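Local structure of YjeF-related protein (Enterococcus faecalis, 2R3B) at residues 33-38 against 42-47; 209-214 against 218-223; 263-268 against 279-284. The protein probably catalyses the ADP-dependent dehydration of (6S)-NAD(P)HX, a hydrated and damaged form of NAD(P)H, restoring the cofactor and releasing AMP and phosphate. One frame throughout, in Å; residues are numbered along the deposited sequence.

Interaction 1 of 3, residues 33-38 against 42-47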
# COMPACT_ATOMS: atom_id res chain seq x y z
N THR B 33 7.62 -30.16 -1.99
CA THR B 33 7.35 -31.07 -3.08
C THR B 33 6.79 -30.31 -4.28
O THR B 33 6.19 -29.24 -4.16
CB THR B 33 6.42 -32.20 -2.61
OG1 THR B 33 5.28 -31.66 -1.96
CG2 THR B 33 7.16 -33.15 -1.61
N GLN B 34 7.00 -30.87 -5.47
CA GLN B 34 6.33 -30.37 -6.67
C GLN B 34 4.84 -30.63 -6.55
O GLN B 34 4.44 -31.72 -6.22
CB GLN B 34 6.85 -31.08 -7.91
CG GLN B 34 8.09 -30.48 -8.49
CD GLN B 34 8.43 -31.08 -9.87
OE1 GLN B 34 9.35 -30.62 -10.54
NE2 GLN B 34 7.68 -32.12 -10.28
N ARG B 35 4.02 -29.63 -6.84
CA ARG B 35 2.58 -29.81 -6.77
C ARG B 35 2.08 -30.70 -7.91
O ARG B 35 2.45 -30.48 -9.07
CB ARG B 35 1.89 -28.46 -6.88
CG ARG B 35 2.18 -27.54 -5.71
CD ARG B 35 1.37 -26.24 -5.76
NE ARG B 35 1.38 -25.62 -4.44
CZ ARG B 35 0.69 -24.54 -4.10
NH1 ARG B 35 -0.10 -23.93 -4.97
NH2 ARG B 35 0.76 -24.09 -2.85
N PRO B 36 1.18 -31.64 -7.60
CA PRO B 36 0.57 -32.46 -8.64
C PRO B 36 -0.26 -31.63 -9.61
O PRO B 36 -0.96 -30.71 -9.21
CB PRO B 36 -0.34 -33.40 -7.86
CG PRO B 36 0.20 -33.42 -6.50
CD PRO B 36 0.69 -32.03 -6.26
N SER B 37 -0.21 -31.98 -10.89
CA SER B 37 -0.95 -31.22 -11.89
C SER B 37 -2.46 -31.25 -11.71
O SER B 37 -3.16 -30.38 -12.24
CB SER B 37 -0.60 -31.73 -13.28
OG SER B 37 -0.92 -33.10 -13.36
N ASP B 38 -2.99 -32.21 -10.96
CA ASP B 38 -4.42 -32.28 -10.76
C ASP B 38 -4.89 -31.58 -9.48
O ASP B 38 -5.97 -31.88 -9.00
CB ASP B 38 -4.88 -33.75 -10.77
CG ASP B 38 -4.40 -34.53 -9.56
OD1 ASP B 38 -3.32 -34.20 -9.00
OD2 ASP B 38 -5.11 -35.50 -9.18
N SER B 42 -7.99 -26.29 -2.43
CA SER B 42 -8.32 -27.06 -1.22
C SER B 42 -7.21 -28.05 -0.86
O SER B 42 -6.95 -28.32 0.34
CB SER B 42 -9.64 -27.81 -1.44
OG SER B 42 -9.42 -28.87 -2.38
N ASN B 43 -6.51 -28.59 -1.87
CA ASN B 43 -5.38 -29.49 -1.61
C ASN B 43 -4.23 -28.81 -0.86
O ASN B 43 -3.35 -29.49 -0.32
CB ASN B 43 -4.82 -30.07 -2.89
CG ASN B 43 -5.85 -30.88 -3.65
OD1 ASN B 43 -6.21 -30.57 -4.78
ND2 ASN B 43 -6.37 -31.92 -3.01
N PHE B 44 -4.22 -27.48 -0.84
CA PHE B 44 -3.13 -26.76 -0.20
C PHE B 44 -3.53 -26.14 1.15
O PHE B 44 -2.79 -25.35 1.73
CB PHE B 44 -2.53 -25.79 -1.20
CG PHE B 44 -2.08 -26.49 -2.44
CD1 PHE B 44 -1.16 -27.55 -2.33
CD2 PHE B 44 -2.64 -26.23 -3.67
CE1 PHE B 44 -0.77 -28.28 -3.44
CE2 PHE B 44 -2.24 -26.96 -4.80
CZ PHE B 44 -1.31 -27.98 -4.67
N GLY B 45 -4.66 -26.59 1.67
CA GLY B 45 -5.03 -26.40 3.05
C GLY B 45 -5.76 -25.11 3.32
O GLY B 45 -5.61 -24.12 2.58
N ARG B 46 -6.57 -25.15 4.37
CA ARG B 46 -7.29 -23.97 4.88
C ARG B 46 -6.62 -23.58 6.18
O ARG B 46 -6.59 -24.38 7.13
CB ARG B 46 -8.77 -24.25 5.14
CG ARG B 46 -9.65 -24.46 3.90
CD ARG B 46 -11.09 -24.87 4.29
NE ARG B 46 -11.75 -23.85 5.12
CZ ARG B 46 -12.55 -22.87 4.69
NH1 ARG B 46 -12.85 -22.74 3.40
NH2 ARG B 46 -13.07 -22.00 5.59
N VAL B 47 -6.10 -22.38 6.24
CA VAL B 47 -5.40 -21.93 7.44
C VAL B 47 -6.20 -20.85 8.10
O VAL B 47 -6.78 -19.99 7.42
CB VAL B 47 -3.97 -21.40 7.14
CG1 VAL B 47 -3.31 -20.91 8.40
CG2 VAL B 47 -3.14 -22.47 6.45

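Interaction 2 of 3, residues 209-214 against 218-223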
# COMPACT_ATOMS: atom_id res chain seq x y z
N ARG B 209 20.06 -19.88 17.35
CA ARG B 209 20.09 -21.17 16.65
C ARG B 209 18.93 -22.03 17.16
O ARG B 209 19.06 -22.85 18.10
CB ARG B 209 21.46 -21.84 16.85
CG ARG B 209 22.61 -21.03 16.30
CD ARG B 209 22.79 -21.23 14.83
NE ARG B 209 23.95 -20.49 14.32
CZ ARG B 209 23.87 -19.28 13.77
NH1 ARG B 209 22.72 -18.65 13.67
NH2 ARG B 209 24.96 -18.68 13.33
N THR B 210 17.77 -21.82 16.53
CA THR B 210 16.54 -22.44 16.92
C THR B 210 16.67 -23.97 16.96
O THR B 210 17.32 -24.55 16.10
CB THR B 210 15.43 -21.95 16.01
OG1 THR B 210 15.23 -20.54 16.27
CG2 THR B 210 14.09 -22.71 16.20
N THR B 211 16.04 -24.58 17.96
CA THR B 211 16.04 -26.01 18.18
C THR B 211 14.61 -26.50 18.25
O THR B 211 13.76 -25.88 18.90
CB THR B 211 16.78 -26.39 19.48
OG1 THR B 211 18.03 -25.69 19.54
CG2 THR B 211 17.05 -27.91 19.54
N ILE B 212 14.34 -27.59 17.55
CA ILE B 212 13.00 -28.18 17.54
C ILE B 212 13.00 -29.52 18.27
O ILE B 212 13.67 -30.47 17.84
CB ILE B 212 12.45 -28.35 16.11
CG1 ILE B 212 12.56 -27.04 15.31
CG2 ILE B 212 11.01 -28.89 16.12
CD1 ILE B 212 12.39 -27.24 13.85
N PHE B 213 12.25 -29.56 19.37
CA PHE B 213 12.05 -30.77 20.18
C PHE B 213 10.72 -31.41 19.84
O PHE B 213 9.69 -30.75 19.74
CB PHE B 213 12.11 -30.43 21.67
CG PHE B 213 13.44 -29.91 22.08
CD1 PHE B 213 14.48 -30.79 22.33
CD2 PHE B 213 13.71 -28.55 22.13
CE1 PHE B 213 15.74 -30.31 22.67
CE2 PHE B 213 14.96 -28.07 22.47
CZ PHE B 213 15.98 -28.97 22.73
N HIS B 214 10.73 -32.73 19.73
CA HIS B 214 9.54 -33.49 19.39
C HIS B 214 9.80 -34.96 19.78
O HIS B 214 10.75 -35.26 20.51
CB HIS B 214 9.30 -33.36 17.89
CG HIS B 214 10.41 -33.92 17.05
ND1 HIS B 214 10.24 -35.02 16.24
CD2 HIS B 214 11.69 -33.52 16.89
CE1 HIS B 214 11.37 -35.29 15.62
NE2 HIS B 214 12.27 -34.39 15.99
N PRO B 218 15.93 -34.34 17.98
CA PRO B 218 15.70 -32.92 17.76
C PRO B 218 16.41 -32.40 16.52
O PRO B 218 17.43 -32.95 16.11
CB PRO B 218 16.28 -32.26 19.00
CG PRO B 218 17.24 -33.28 19.58
CD PRO B 218 16.67 -34.59 19.23
N PHE B 219 15.87 -31.33 15.95
CA PHE B 219 16.48 -30.65 14.82
C PHE B 219 17.11 -29.38 15.34
O PHE B 219 16.50 -28.66 16.13
CB PHE B 219 15.44 -30.23 13.80
CG PHE B 219 14.62 -31.36 13.23
CD1 PHE B 219 15.03 -32.03 12.10
CD2 PHE B 219 13.42 -31.70 13.81
CE1 PHE B 219 14.25 -33.04 11.56
CE2 PHE B 219 12.65 -32.72 13.27
CZ PHE B 219 13.07 -33.38 12.15
N GLN B 220 18.30 -29.07 14.84
CA GLN B 220 19.04 -27.89 15.22
C GLN B 220 19.20 -27.00 14.00
O GLN B 220 19.85 -27.39 13.05
CB GLN B 220 20.43 -28.28 15.71
CG GLN B 220 21.28 -27.08 16.09
CD GLN B 220 20.63 -26.24 17.16
OE1 GLN B 220 20.48 -26.67 18.30
NE2 GLN B 220 20.22 -25.04 16.79
N ASN B 221 18.61 -25.80 14.03
CA ASN B 221 18.76 -24.90 12.90
C ASN B 221 20.18 -24.34 12.87
O ASN B 221 20.83 -24.19 13.91
CB ASN B 221 17.75 -23.77 12.96
CG ASN B 221 17.68 -23.00 11.67
OD1 ASN B 221 17.90 -23.54 10.58
ND2 ASN B 221 17.33 -21.75 11.78
N THR B 222 20.68 -24.07 11.68
CA THR B 222 22.05 -23.66 11.48
C THR B 222 22.16 -22.26 10.89
O THR B 222 23.24 -21.84 10.49
CB THR B 222 22.77 -24.65 10.56
OG1 THR B 222 22.05 -24.80 9.35
CG2 THR B 222 22.93 -26.02 11.24
N GLY B 223 21.04 -21.54 10.85
CA GLY B 223 21.04 -20.16 10.32
C GLY B 223 20.42 -19.21 11.32
O GLY B 223 20.02 -19.62 12.41
O HOH W 1 17.82 -20.08 14.05

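Interaction 3 of 3, residues 263-268 against 279-284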
# COMPACT_ATOMS: atom_id res chain seq x y z
N SER B 263 15.16 -18.64 8.14
CA SER B 263 16.51 -18.15 8.43
C SER B 263 17.43 -18.13 7.19
O SER B 263 18.36 -17.32 7.14
CB SER B 263 17.12 -18.97 9.56
OG SER B 263 17.21 -20.32 9.20
N LEU B 264 17.21 -19.00 6.21
CA LEU B 264 18.00 -18.99 4.97
C LEU B 264 17.77 -17.70 4.23
O LEU B 264 18.69 -17.01 3.80
CB LEU B 264 17.66 -20.17 4.06
CG LEU B 264 18.34 -20.23 2.68
CD1 LEU B 264 19.84 -20.49 2.88
CD2 LEU B 264 17.73 -21.30 1.84
N ILE B 265 16.50 -17.36 4.08
CA ILE B 265 16.14 -16.12 3.40
C ILE B 265 16.65 -14.92 4.20
O ILE B 265 17.20 -13.97 3.63
CB ILE B 265 14.62 -16.03 3.16
CG1 ILE B 265 14.15 -17.08 2.16
CG2 ILE B 265 14.27 -14.62 2.61
CD1 ILE B 265 12.59 -17.28 2.20
N GLY B 266 16.47 -14.93 5.50
CA GLY B 266 16.87 -13.81 6.33
C GLY B 266 18.38 -13.66 6.29
O GLY B 266 18.89 -12.57 6.28
N ASP B 267 19.10 -14.79 6.24
CA ASP B 267 20.56 -14.73 6.20
C ASP B 267 21.03 -14.17 4.88
O ASP B 267 21.97 -13.37 4.85
CB ASP B 267 21.14 -16.13 6.41
CG ASP B 267 21.13 -16.57 7.85
OD1 ASP B 267 20.85 -15.76 8.77
OD2 ASP B 267 21.44 -17.77 8.10
N ASP B 268 20.38 -14.57 3.79
CA ASP B 268 20.67 -14.04 2.46
C ASP B 268 20.41 -12.52 2.40
O ASP B 268 21.23 -11.76 1.87
CB ASP B 268 19.86 -14.75 1.36
CG ASP B 268 20.41 -16.12 1.01
OD1 ASP B 268 21.50 -16.46 1.54
OD2 ASP B 268 19.72 -16.82 0.21
N THR B 279 8.73 -8.50 6.41
CA THR B 279 7.92 -8.63 5.23
C THR B 279 8.73 -8.97 3.98
O THR B 279 8.20 -9.60 3.07
CB THR B 279 7.08 -7.39 4.97
OG1 THR B 279 7.95 -6.29 4.83
CG2 THR B 279 6.14 -7.14 6.14
N LYS B 280 10.03 -8.60 3.95
CA LYS B 280 10.89 -9.03 2.83
C LYS B 280 11.17 -10.53 2.79
O LYS B 280 11.34 -11.11 1.69
CB LYS B 280 12.24 -8.29 2.83
CG LYS B 280 12.13 -6.89 2.35
CD LYS B 280 13.47 -6.19 2.24
CE LYS B 280 14.31 -6.71 1.05
NZ LYS B 280 15.55 -5.86 0.72
N ILE B 281 11.18 -11.18 3.96
CA ILE B 281 11.31 -12.62 3.99
C ILE B 281 10.08 -13.23 3.36
O ILE B 281 10.17 -14.08 2.48
CB ILE B 281 11.52 -13.17 5.41
CG1 ILE B 281 12.86 -12.65 5.98
CG2 ILE B 281 11.45 -14.73 5.41
CD1 ILE B 281 13.04 -12.95 7.50
N SER B 282 8.91 -12.78 3.78
CA SER B 282 7.66 -13.31 3.19
C SER B 282 7.61 -13.14 1.66
O SER B 282 7.19 -14.06 0.92
CB SER B 282 6.46 -12.63 3.86
OG SER B 282 6.47 -12.97 5.27
N GLN B 283 7.98 -11.96 1.17
CA GLN B 283 7.86 -11.66 -0.26
C GLN B 283 8.81 -12.52 -1.10
O GLN B 283 8.55 -12.78 -2.24
CB GLN B 283 8.08 -10.16 -0.48
CG GLN B 283 6.89 -9.34 0.03
CD GLN B 283 7.20 -7.89 0.41
OE1 GLN B 283 8.34 -7.39 0.28
NE2 GLN B 283 6.16 -7.20 0.93
N ALA B 284 9.88 -12.99 -0.47
CA ALA B 284 10.87 -13.88 -1.13
C ALA B 284 10.47 -15.34 -1.17
O ALA B 284 11.09 -16.14 -1.90
CB ALA B 284 12.21 -13.75 -0.47

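Interaction 1 of 3, residues 33-38 against 42-47
A cation-pi stack between Arg35 and Phe44 closes the loop that runs from helix 25-31 into strand 46-50, the strand starting two residues after Phe44. The guanidinium of Arg35 lies flat over one face of the Phe44 ring, with Arg35 CZ 3.6 Å from the ring centroid and only 7° off the ring normal. NH1 sits above the CD2-CE2 side of the ring and NH2 above CG, while the aliphatic part of the arginine runs out past the far end, where Arg35 CD comes within 3.4 Å of Phe44 CZ. The extended chain from CG to NE (chi2 -174°) carries the charged group across the ring to reach CG. On the opposite face of the ring packs Asn43 CB.

NH1 also donates to Pro226 O of the second subunit and NH2 to Gln247 OE1, two bonds that should fix the rotation of the guanidinium. Tyr274 and Ala229 of that subunit pack on Arg35 and Phe44 respectively. This is a planar arginine-aromatic stack at a subunit interface of the homotetramer, beside the start of an inner strand of the ribokinase-like sheet.

Interaction 2 of 3, residues 209-214 against 218-223
Thr211 and Gln220 form the non-hydrogen-bonded pair of a short antiparallel beta hairpin, and their side chains meet on one face, where Thr211 OG1 donates to Gln220 OE1 at 2.9 Å. The glutamine bends at chi2 (58°), bringing its amide back over the partner strand. Its NE2 is thereby shared: it reaches Arg209 O at 2.8 Å from well above the carbonyl plane, and Asn221 O at 3.1 Å in the carbonyl plane on a lone pair. Both acceptors thus help to hold the amide's orientation.

The next pair, Ile212 and Phe219, is hydrogen-bonded in both directions, Ile212 N to Phe219 O being 2.8 Å and nearly straight. On their face, Ile212 CB meets the edge of the Phe219 ring. The His214 ring is nearly parallel to it (planes 16° apart) but slid aside, so the two barely overlap; His214 NE2 is bonded to Glu217 O in the turn. At the other end Asn221 N binds Thr210 O at 2.7 Å, and one water bridges Thr210 N, Asn221 ND2 and Gly223 O; ND2 also bonds Ser263 OG of helix 252-269.

Strand 219-220 is flanked by strand 21-22 and strand 211-213 by 202-205, while helix 252-269 packs on Thr210 and Ile212 and helix 189-199 on Phe213 and Pro218.

Interaction 3 of 3, residues 263-268 against 279-284
Ile265 points its side chain at the helix opposite, and its CG2 methyl makes most of the contact, touching both Ile281 and Ala284 one turn further along. Ile265 CG2 is 3.8 Å from both Ala284 CB and Ile281 CA, and 4.0 Å from Ile281 CG2. With CG1 beside the backbone N (chi1 -67°), CG2 stands anti to that N, which turns it onto the partner helix; the longer branch ends with CD1 beside Ile281 O. CB, CG1 and CG2 of Ile281 gather round the Ile265 methyl, while the tip of its other branch, CD1, rests 4.1 Å from Gly266 CA. With no side chain on the glycine, that methyl can lie against the helix backbone.

Helices 252-269 and 278-292, the last two of this ribokinase-like fold, meet here with local axes 9.4 Å apart and N-to-C directions at 114°. The side chains that meet are apolar and the contact is buried. Leu285 and Tyr288 of helix 278-292 extend it around Ile265, and Leu269 does so around Ile281. Lys280 NZ forms a salt bridge with Asp273, and the carboxylate of Asp267 is hydrogen-bonded to Asn225 and Gly224.

The three contacts come one after another along the chain, without nesting. Interactions 1 and 2 reach the same mixed sheet at separate places, through strand 46-50 in its interior and through the hairpin 211-213/219-220 near one margin; their centres are 27 Å apart. Interaction 3 packs two helices, its centre 18 Å from interaction 2 and 23 Å from interaction 1. Interactions 2 and 3 touch directly: Asn221 ND2 lies 2.9 Å from Ser263 OG, a probable hydrogen bond, and Gly223 packs against Ser263 and Asp267. The hairpin is thereby tied to helix 252-269, near the predicted AMP and substrate sites, whereas interaction 1 lies away from those sites, beside a neighbouring subunit.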